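Local coordinates for secretion protein Snm4 (Mycobacterium xenopi, PDB 7B7J), which is EccD5, a membrane component of the mycobacterial ESX-5 type VII secretion system, and carries this cytosolic ubiquitin-like domain, at residues 40-43 with 44-48. Sequence-based numbering, arbitrary orientation.
Sequences APIS and VMIDP
Ile42 sends its two branches to different partners one turn on, at the start of helix 42-60 of this ubiquitin-like domain. Its CG2, anti to the backbone N (chi1 -59° for CG1), lies 3.7 Å from Ile46 CG1, while CD1 at the end of the other branch meets Met45 CE at 4.0 Å. Met45 reaches that methyl by bending at its thioether (chi3 -72°), which also brings CE to 3.8 Å from Ala40 O. Val44 turns the other way: its CG2 sits 4.0 Å from Ala40 CB and also packs against the Pro41 carbonyl. That carbonyl accepts Val44 N at 3.1 Å, and Ile42 O takes Met45 N at 2.8 Å plus a weak bond from Ile46 N. Two i to i+3 bonds and one weak i to i+4 bond thus make the first turn. The helix then kinks: Asp47 N bonds to a water instead of a carbonyl of the preceding turn, and Pro48 has no N-H; the water also donates to Ser43 O and Asp47 OD2. Ile42 and Ile46 are buried against Leu83, Leu89 and Gln92 and against Trp73 and Leu75 of strand 70-76 respectively, whereas exposed Ser43 and Asp47 share a water that stands in for the missing backbone bond.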
loop_
_atom_site.group_PDB
_atom_site.type_symbol
_atom_site.label_atom_id
_atom_site.label_comp_id
_atom_site.label_asym_id
_atom_site.label_seq_id
_atom_site.Cartn_x
_atom_site.Cartn_y
_atom_site.Cartn_z
ATOM N N ALA A 40 -10.106 4.404 7.827
ATOM C CA ALA A 40 -10.640 4.596 6.461
ATOM C C ALA A 40 -10.643 3.280 5.722
ATOM O O ALA A 40 -9.682 2.521 5.862
ATOM C CB ALA A 40 -9.734 5.567 5.768
ATOM N N PRO A 41 -11.568 3.080 4.758
ATOM C CA PRO A 41 -11.434 1.924 3.881
ATOM C C PRO A 41 -10.157 1.977 3.092
ATOM O O PRO A 41 -9.788 3.077 2.573
ATOM C CB PRO A 41 -12.753 1.960 3.150
ATOM C CG PRO A 41 -13.430 3.242 3.319
ATOM C CD PRO A 41 -12.744 3.903 4.484
ATOM N N ILE A 42 -9.578 0.832 2.859
ATOM C CA ILE A 42 -8.383 0.743 1.981
ATOM C C ILE A 42 -8.582 1.421 0.634
ATOM O O ILE A 42 -7.590 1.981 0.172
ATOM C CB ILE A 42 -7.901 -0.764 1.856
ATOM C CG1 ILE A 42 -7.549 -1.387 3.218
ATOM C CG2 ILE A 42 -6.872 -1.033 0.755
ATOM C CD1 ILE A 42 -6.625 -0.663 4.114
ATOM N N SER A 43 -9.711 1.209 0.053
ATOM C CA SER A 43 -10.098 1.741 -1.263
ATOM C C SER A 43 -9.740 3.232 -1.381
ATOM O O SER A 43 -9.525 3.702 -2.550
ATOM C CB SER A 43 -11.481 1.426 -1.638
ATOM O OG SER A 43 -12.421 2.145 -0.840
ATOM N N VAL A 44 -9.963 4.014 -0.340
ATOM C CA VAL A 44 -9.742 5.471 -0.527
ATOM C C VAL A 44 -8.288 5.728 -0.206
ATOM O O VAL A 44 -7.759 6.871 -0.542
ATOM C CB VAL A 44 -10.630 6.321 0.376
ATOM C CG1 VAL A 44 -12.082 6.129 0.062
ATOM C CG2 VAL A 44 -10.252 6.224 1.853
ATOM N N MET A 45 -7.425 4.810 0.259
ATOM C CA MET A 45 -6.009 5.056 0.519
ATOM C C MET A 45 -5.051 4.569 -0.548
ATOM O O MET A 45 -3.931 4.984 -0.582
ATOM C CB MET A 45 -5.612 4.523 1.930
ATOM C CG MET A 45 -6.477 5.242 3.128
ATOM S SD MET A 45 -5.683 4.943 4.658
ATOM C CE MET A 45 -6.052 3.224 4.875
ATOM N N ILE A 46 -5.530 3.665 -1.437
ATOM C CA ILE A 46 -4.508 3.040 -2.324
ATOM C C ILE A 46 -3.843 3.945 -3.349
ATOM O O ILE A 46 -2.578 3.918 -3.430
ATOM C CB ILE A 46 -5.174 1.862 -3.099
ATOM C CG1 ILE A 46 -5.403 0.682 -2.160
ATOM C CG2 ILE A 46 -4.158 1.339 -4.162
ATOM C CD1 ILE A 46 -4.220 -0.178 -2.224
ATOM N N ASP A 47 -4.621 4.663 -4.057
ATOM C CA ASP A 47 -4.117 5.589 -5.086
ATOM C C ASP A 47 -3.382 6.700 -4.451
ATOM O O ASP A 47 -2.216 6.957 -4.819
ATOM C CB ASP A 47 -5.127 6.113 -6.083
ATOM C CG ASP A 47 -5.642 4.943 -6.869
ATOM O OD1 ASP A 47 -4.987 3.953 -7.165
ATOM O OD2 ASP A 47 -6.799 4.924 -6.993
ATOM N N PRO A 48 -3.939 7.248 -3.337
ATOM C CA PRO A 48 -3.088 8.221 -2.559
ATOM C C PRO A 48 -1.719 7.729 -2.076
ATOM O O PRO A 48 -0.685 8.490 -2.141
ATOM C CB PRO A 48 -4.034 8.726 -1.437
ATOM C CG PRO A 48 -5.350 8.612 -2.050
ATOM C CD PRO A 48 -5.348 7.399 -2.946
HETATM O O HOH W 1 -7.561 5.054 -3.866
#